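Local coordinates for protein FAD-binding oxidoreductase (Gulosibacter chungangensis, PDB 7PBG) that oxidises 4-ethylphenol, probably by dehydrogenation to 4-vinylphenol, using a covalently bound FAD, at residues A[121-129]-A[228-237]. Numbering follows the deposited sequence.
With FAD (flavin-adenine dinucleotide), chain C.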
ATOM      1  N   LEU A 121      13.019  -6.572  14.019  1.00 17.51           N
ATOM      2  CA  LEU A 121      12.358  -6.272  12.735  1.00 18.31           C
ATOM      3  C   LEU A 121      11.113  -5.399  12.993  1.00 18.65           C
ATOM      4  O   LEU A 121      10.365  -5.162  12.049  1.00 17.93           O
ATOM      5  CB  LEU A 121      12.011  -7.587  12.042  1.00 17.68           C
ATOM      6  CG  LEU A 121      13.241  -8.420  11.673  1.00 21.21           C
ATOM      7  CD1 LEU A 121      12.843  -9.667  10.902  1.00 21.44           C
ATOM      8  CD2 LEU A 121      14.240  -7.601  10.883  1.00 21.73           C
ATOM      9  N   ALA A 122      10.925  -4.913  14.213  1.00 17.59           N
ATOM     10  CA  ALA A 122       9.958  -3.839  14.568  1.00 15.91           C
ATOM     11  C   ALA A 122       8.558  -4.145  14.067  1.00 17.10           C
ATOM     12  O   ALA A 122       8.034  -3.391  13.202  1.00 18.90           O
ATOM     13  CB  ALA A 122      10.395  -2.530  14.018  1.00 17.11           C
ATOM     14  N   TYR A 123       7.994  -5.259  14.480  1.00 16.91           N
ATOM     15  CA  TYR A 123       6.567  -5.550  14.190  1.00 17.07           C
ATOM     16  C   TYR A 123       5.918  -6.288  15.354  1.00 17.57           C
ATOM     17  O   TYR A 123       6.595  -6.905  16.144  1.00 18.20           O
ATOM     18  CB  TYR A 123       6.389  -6.285  12.879  1.00 17.73           C
ATOM     19  CG  TYR A 123       6.858  -7.711  12.856  1.00 17.43           C
ATOM     20  CD1 TYR A 123       6.044  -8.754  13.256  1.00 17.96           C
ATOM     21  CD2 TYR A 123       8.140  -8.034  12.468  1.00 18.25           C
ATOM     22  CE1 TYR A 123       6.470 -10.081  13.241  1.00 17.90           C
ATOM     23  CE2 TYR A 123       8.570  -9.343  12.411  1.00 19.43           C
ATOM     24  CZ  TYR A 123       7.741 -10.382  12.802  1.00 18.56           C
ATOM     25  OH  TYR A 123       8.178 -11.684  12.773  1.00 20.86           O
ATOM     26  N   ALA A 124       4.589  -6.296  15.359  1.00 17.71           N
ATOM     27  CA  ALA A 124       3.815  -7.114  16.291  1.00 19.88           C
ATOM     28  C   ALA A 124       2.821  -7.911  15.465  1.00 18.29           C
ATOM     29  O   ALA A 124       2.571  -7.569  14.291  1.00 19.35           O
ATOM     30  CB  ALA A 124       3.127  -6.243  17.314  1.00 20.23           C
ATOM     31  N   VAL A 125       2.343  -8.967  16.054  1.00 16.69           N
ATOM     32  CA  VAL A 125       1.290  -9.831  15.462  1.00 15.84           C
ATOM     33  C   VAL A 125       0.116  -9.869  16.426  1.00 16.28           C
ATOM     34  O   VAL A 125       0.322 -10.192  17.653  1.00 17.50           O
ATOM     35  CB  VAL A 125       1.798 -11.239  15.112  1.00 17.32           C
ATOM     36  CG1 VAL A 125       0.689 -12.127  14.536  1.00 19.40           C
ATOM     37  CG2 VAL A 125       3.006 -11.161  14.200  1.00 18.61           C
ATOM     38  N   VAL A 126      -1.063  -9.572  15.920  1.00 16.23           N
ATOM     39  CA  VAL A 126      -2.241  -9.429  16.807  1.00 16.82           C
ATOM     40  C   VAL A 126      -3.382 -10.310  16.324  1.00 16.93           C
ATOM     41  O   VAL A 126      -3.552 -10.504  15.108  1.00 18.51           O
ATOM     42  CB  VAL A 126      -2.685  -7.959  16.944  1.00 16.92           C
ATOM     43  CG1 VAL A 126      -1.579  -7.142  17.573  1.00 18.44           C
ATOM     44  CG2 VAL A 126      -3.097  -7.355  15.618  1.00 16.52           C
ATOM     45  N   GLU A 127      -4.149 -10.762  17.272  1.00 17.07           N
ATOM     46  CA  GLU A 127      -5.489 -11.343  17.029  1.00 17.34           C
ATOM     47  C   GLU A 127      -6.515 -10.217  17.077  1.00 18.45           C
ATOM     48  O   GLU A 127      -6.273  -9.076  17.506  1.00 16.38           O
ATOM     49  CB  GLU A 127      -5.742 -12.456  18.066  1.00 18.46           C
ATOM     50  CG  GLU A 127      -4.785 -13.619  17.886  1.00 19.40           C
ATOM     51  CD  GLU A 127      -5.114 -14.835  18.715  1.00 20.26           C
ATOM     52  OE1 GLU A 127      -5.541 -14.640  19.868  1.00 20.77           O
ATOM     53  OE2 GLU A 127      -5.075 -15.980  18.149  1.00 22.97           O
ATOM     54  N   PRO A 128      -7.763 -10.512  16.696  1.00 16.56           N
ATOM     55  CA  PRO A 128      -8.766  -9.462  16.595  1.00 17.61           C
ATOM     56  C   PRO A 128      -9.006  -8.624  17.859  1.00 17.47           C
ATOM     57  O   PRO A 128      -9.242  -7.453  17.771  1.00 19.04           O
ATOM     58  CB  PRO A 128     -10.028 -10.231  16.182  1.00 17.26           C
ATOM     59  CG  PRO A 128      -9.499 -11.430  15.459  1.00 18.44           C
ATOM     60  CD  PRO A 128      -8.213 -11.818  16.166  1.00 16.64           C
ATOM     61  N   GLY A 129      -8.979  -9.239  19.043  1.00 17.38           N
ATOM     62  CA  GLY A 129      -9.422  -8.574  20.261  1.00 18.44           C
ATOM     63  C   GLY A 129      -8.353  -7.705  20.885  1.00 20.65           C
ATOM     64  O   GLY A 129      -8.648  -7.061  21.930  1.00 21.44           O
ATOM     65  N   CYS A 228     -10.789 -11.859   9.108  1.00 16.81           N
ATOM     66  CA  CYS A 228      -9.387 -11.847   9.518  1.00 17.22           C
ATOM     67  C   CYS A 228      -9.242 -12.419  10.958  1.00 15.96           C
ATOM     68  O   CYS A 228     -10.033 -12.057  11.846  1.00 17.99           O
ATOM     69  CB  CYS A 228      -8.861 -10.445   9.509  1.00 18.17           C
ATOM     70  SG  CYS A 228      -7.086 -10.399   9.843  1.00 19.55           S
ATOM     71  N   THR A 229      -8.331 -13.370  11.123  1.00 18.32           N
ATOM     72  CA  THR A 229      -8.088 -14.034  12.432  1.00 17.57           C
ATOM     73  C   THR A 229      -6.701 -13.677  12.959  1.00 16.81           C
ATOM     74  O   THR A 229      -6.387 -14.014  14.116  1.00 18.28           O
ATOM     75  CB  THR A 229      -8.307 -15.533  12.257  1.00 20.57           C
ATOM     76  OG1 THR A 229      -7.398 -15.994  11.252  1.00 21.34           O
ATOM     77  CG2 THR A 229      -9.736 -15.827  11.857  1.00 20.02           C
ATOM     78  N   ARG A 230      -5.878 -13.033  12.167  1.00 18.13           N
ATOM     79  CA  ARG A 230      -4.480 -12.703  12.586  1.00 16.91           C
ATOM     80  C   ARG A 230      -3.973 -11.621  11.666  1.00 16.86           C
ATOM     81  O   ARG A 230      -4.258 -11.685  10.422  1.00 18.01           O
ATOM     82  CB  ARG A 230      -3.601 -13.963  12.543  1.00 17.74           C
ATOM     83  CG  ARG A 230      -2.239 -13.728  13.193  1.00 18.29           C
ATOM     84  CD  ARG A 230      -1.188 -14.753  12.839  1.00 20.43           C
ATOM     85  NE  ARG A 230      -1.593 -16.058  13.316  1.00 21.76           N
ATOM     86  CZ  ARG A 230      -0.791 -17.026  13.690  1.00 26.27           C
ATOM     87  NH1 ARG A 230       0.524 -16.868  13.651  1.00 24.42           N
ATOM     88  NH2 ARG A 230      -1.333 -18.142  14.140  1.00 24.30           N
ATOM     89  N   MET A 231      -3.206 -10.657  12.190  1.00 19.14           N
ATOM     90  CA  MET A 231      -2.692  -9.555  11.371  1.00 18.59           C
ATOM     91  C   MET A 231      -1.345  -9.096  11.921  1.00 18.00           C
ATOM     92  O   MET A 231      -1.221  -8.971  13.168  1.00 16.38           O
ATOM     93  CB  MET A 231      -3.639  -8.362  11.364  1.00 18.39           C
ATOM     94  CG  MET A 231      -3.195  -7.246  10.427  1.00 20.97           C
ATOM     95  SD  MET A 231      -4.270  -5.820  10.560  1.00 19.88           S
ATOM     96  CE  MET A 231      -5.480  -6.333   9.346  1.00 21.69           C
ATOM     97  N   GLY A 232      -0.364  -8.941  11.028  1.00 17.23           N
ATOM     98  CA  GLY A 232       0.889  -8.290  11.434  1.00 15.41           C
ATOM     99  C   GLY A 232       0.732  -6.785  11.360  1.00 17.39           C
ATOM    100  O   GLY A 232       0.080  -6.272  10.403  1.00 16.64           O
ATOM    101  N   MET A 233       1.311  -6.079  12.326  1.00 16.94           N
ATOM    102  CA  MET A 233       1.283  -4.594  12.336  1.00 17.85           C
ATOM    103  C   MET A 233       2.708  -4.130  12.543  1.00 17.09           C
ATOM    104  O   MET A 233       3.251  -4.439  13.614  1.00 17.82           O
ATOM    105  CB  MET A 233       0.367  -4.011  13.409  1.00 16.50           C
ATOM    106  CG  MET A 233       0.361  -2.481  13.481  1.00 16.46           C
ATOM    107  SD  MET A 233      -0.044  -1.745  11.850  1.00 20.31           S
ATOM    108  CE  MET A 233      -1.683  -2.418  11.573  1.00 18.62           C
ATOM    109  N   GLN A 234       3.322  -3.557  11.514  1.00 15.79           N
ATOM    110  CA  GLN A 234       4.718  -3.030  11.662  1.00 15.08           C
ATOM    111  C   GLN A 234       4.685  -1.802  12.592  1.00 17.06           C
ATOM    112  O   GLN A 234       3.694  -1.061  12.569  1.00 16.69           O
ATOM    113  CB  GLN A 234       5.259  -2.757  10.265  1.00 15.97           C
ATOM    114  CG  GLN A 234       5.339  -4.031   9.468  1.00 15.93           C
ATOM    115  CD  GLN A 234       5.754  -3.851   8.045  1.00 17.01           C
ATOM    116  OE1 GLN A 234       5.755  -2.740   7.519  1.00 21.47           O
ATOM    117  NE2 GLN A 234       6.140  -4.956   7.449  1.00 16.38           N
ATOM    118  N   LEU A 235       5.704  -1.643  13.436  1.00 15.85           N
ATOM    119  CA  LEU A 235       5.722  -0.679  14.536  1.00 16.38           C
ATOM    120  C   LEU A 235       6.938   0.213  14.400  1.00 16.79           C
ATOM    121  O   LEU A 235       8.031  -0.276  14.178  1.00 18.86           O
ATOM    122  CB  LEU A 235       5.780  -1.404  15.903  1.00 16.85           C
ATOM    123  CG  LEU A 235       4.638  -2.355  16.226  1.00 16.53           C
ATOM    124  CD1 LEU A 235       4.778  -2.918  17.666  1.00 18.99           C
ATOM    125  CD2 LEU A 235       3.295  -1.657  16.050  1.00 18.94           C
ATOM    126  N   MET A 236       6.707   1.485  14.575  1.00 15.91           N
ATOM    127  CA  MET A 236       7.793   2.472  14.449  1.00 16.67           C
ATOM    128  C   MET A 236       8.809   2.191  15.528  1.00 16.68           C
ATOM    129  O   MET A 236       8.491   2.120  16.733  1.00 18.07           O
ATOM    130  CB  MET A 236       7.255   3.905  14.544  1.00 18.64           C
ATOM    131  CG  MET A 236       8.317   4.947  14.309  1.00 22.96           C
ATOM    132  SD  MET A 236       7.485   6.551  14.175  1.00 24.40           S
ATOM    133  CE  MET A 236       8.685   7.643  14.934  1.00 29.74           C
ATOM    134  N   PRO A 237      10.114   2.107  15.183  1.00 18.59           N
ATOM    135  CA  PRO A 237      11.134   2.126  16.223  1.00 19.39           C
ATOM    136  C   PRO A 237      11.091   3.435  17.022  1.00 19.06           C
ATOM    137  O   PRO A 237      10.927   4.492  16.447  1.00 20.16           O
ATOM    138  CB  PRO A 237      12.441   2.023  15.402  1.00 20.02           C
ATOM    139  CG  PRO A 237      12.032   1.340  14.136  1.00 21.13           C
ATOM    140  CD  PRO A 237      10.675   1.933  13.842  1.00 18.36           C
TER
HETATM  141  PA  FAD C 601     -14.286  -3.077  14.576  1.00 17.83           P
HETATM  142  O1A FAD C 601     -15.625  -2.503  14.912  1.00 19.12           O
HETATM  143  O2A FAD C 601     -13.876  -4.378  15.221  1.00 18.25           O
HETATM  144  O5B FAD C 601     -14.223  -3.274  13.021  1.00 16.85           O
HETATM  145  C5B FAD C 601     -14.682  -2.278  12.118  1.00 16.90           C
HETATM  146  C4B FAD C 601     -15.127  -2.974  10.855  1.00 18.48           C
HETATM  147  O4B FAD C 601     -14.000  -3.630  10.205  1.00 18.57           O
HETATM  148  C3B FAD C 601     -16.157  -4.101  11.034  1.00 18.55           C
HETATM  149  O3B FAD C 601     -17.482  -3.584  11.133  1.00 20.59           O
HETATM  150  C2B FAD C 601     -15.876  -5.000   9.820  1.00 17.53           C
HETATM  151  O2B FAD C 601     -16.516  -4.457   8.679  1.00 19.38           O
HETATM  152  C1B FAD C 601     -14.356  -4.916   9.726  1.00 18.00           C
HETATM  153  N9A FAD C 601     -13.650  -5.901  10.502  1.00 19.11           N
HETATM  154  C8A FAD C 601     -13.092  -5.706  11.725  1.00 18.78           C
HETATM  155  N7A FAD C 601     -12.499  -6.774  12.171  1.00 19.27           N
HETATM  156  C5A FAD C 601     -12.730  -7.740  11.221  1.00 17.77           C
HETATM  157  C6A FAD C 601     -12.307  -9.068  11.110  1.00 18.35           C
HETATM  158  N6A FAD C 601     -11.611  -9.697  12.067  1.00 18.32           N
HETATM  159  N1A FAD C 601     -12.704  -9.749  10.012  1.00 20.84           N
HETATM  160  C2A FAD C 601     -13.411  -9.095   9.055  1.00 20.42           C
HETATM  161  N3A FAD C 601     -13.833  -7.837   9.040  1.00 20.79           N
HETATM  162  C4A FAD C 601     -13.453  -7.207  10.171  1.00 18.14           C
HETATM  163  N1  FAD C 601     -11.226   6.191  13.845  1.00 17.95           N
HETATM  164  C2  FAD C 601      -9.993   6.309  13.385  1.00 15.61           C
HETATM  165  O2  FAD C 601      -9.550   5.520  12.510  1.00 16.24           O
HETATM  166  N3  FAD C 601      -9.137   7.216  13.892  1.00 17.11           N
HETATM  167  C4  FAD C 601      -9.505   8.127  14.840  1.00 19.16           C
HETATM  168  O4  FAD C 601      -8.651   8.895  15.324  1.00 23.78           O
HETATM  169  C4X FAD C 601     -10.801   8.073  15.319  1.00 20.22           C
HETATM  170  N5  FAD C 601     -11.156   8.956  16.214  1.00 21.11           N
HETATM  171  C5X FAD C 601     -12.446   8.870  16.680  1.00 19.81           C
HETATM  172  C6  FAD C 601     -12.845   9.790  17.660  1.00 20.38           C
HETATM  173  C7  FAD C 601     -14.103   9.746  18.229  1.00 19.88           C
HETATM  174  C7M FAD C 601     -14.479  10.752  19.297  1.00 20.17           C
HETATM  175  C8  FAD C 601     -14.995   8.735  17.811  1.00 19.02           C
HETATM  176  C8M FAD C 601     -16.370   8.647  18.399  1.00 21.45           C
HETATM  177  C9  FAD C 601     -14.625   7.846  16.823  1.00 19.25           C
HETATM  178  C9A FAD C 601     -13.344   7.872  16.241  1.00 17.27           C
HETATM  179  N10 FAD C 601     -12.919   6.953  15.286  1.00 19.66           N
HETATM  180  C10 FAD C 601     -11.621   7.017  14.801  1.00 18.36           C
HETATM  181  C1' FAD C 601     -13.779   5.827  14.840  1.00 17.57           C
HETATM  182  C2' FAD C 601     -13.614   4.558  15.691  1.00 19.28           C
HETATM  183  O2' FAD C 601     -13.566   4.883  17.122  1.00 21.73           O
HETATM  184  C3' FAD C 601     -12.335   3.741  15.413  1.00 18.67           C
HETATM  185  O3' FAD C 601     -12.108   3.650  14.028  1.00 18.55           O
HETATM  186  C4' FAD C 601     -12.312   2.325  16.004  1.00 18.94           C
HETATM  187  O4' FAD C 601     -10.955   1.885  16.174  1.00 22.16           O
HETATM  188  C5' FAD C 601     -13.064   1.358  15.130  1.00 16.78           C
HETATM  189  O5' FAD C 601     -13.662   0.302  15.894  1.00 19.89           O
HETATM  190  P   FAD C 601     -12.899  -1.077  16.152  1.00 19.61           P
HETATM  191  O1P FAD C 601     -13.526  -1.741  17.341  1.00 19.52           O
HETATM  192  O2P FAD C 601     -11.441  -0.749  16.209  1.00 19.17           O
HETATM  193  O3P FAD C 601     -13.186  -1.936  14.834  1.00 18.08           O
HETATM  194  O   HOH W   1      -5.877 -16.412  15.613  1.00 20.44           O
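Val125 CG1 (chi1 179°) and Arg230 CG (chi1 -170°) both stand trans to their own backbone N, and across the strand pair they come within 3.6 Å of each other. The two side chains cross at a slant. On the sheet face of Ala124, Leu235 CD1 rests on Ala124 CB at 3.7 Å. Strands 123-126 and 228-234 run antiparallel. Ala124 with Met233 and Val126 with Met231 are hydrogen-bonded pairs, each tied by two backbone bonds. Beyond the strand, Leu235 N reaches Ala122 O at 2.9 Å; the donor stands well above the carbonyl plane. Ala122 O also accepts a bond from Arg436 of the second subunit. Gly232 and Val125 form a non-hydrogen-bonded pair, and Gly232 CA approaches Ala124 O at 3.4 Å. A water donates to both Glu127 OE2 and Thr229 O, while Glu127 OE1 accepts from Arg113 N. Cys228 grips the FAD adenine by its backbone: its N donates to N1A (3.0 Å) and its O accepts from N6A (2.8 Å). Strand 123-126 lies between strands 114-118 and 226-237 of the antiparallel sheet in the PCMH-type FAD-binding domain. Strand 179-186 also pairs with 226-237, and helix 158-163 packs on Pro128, Met231 and Met233.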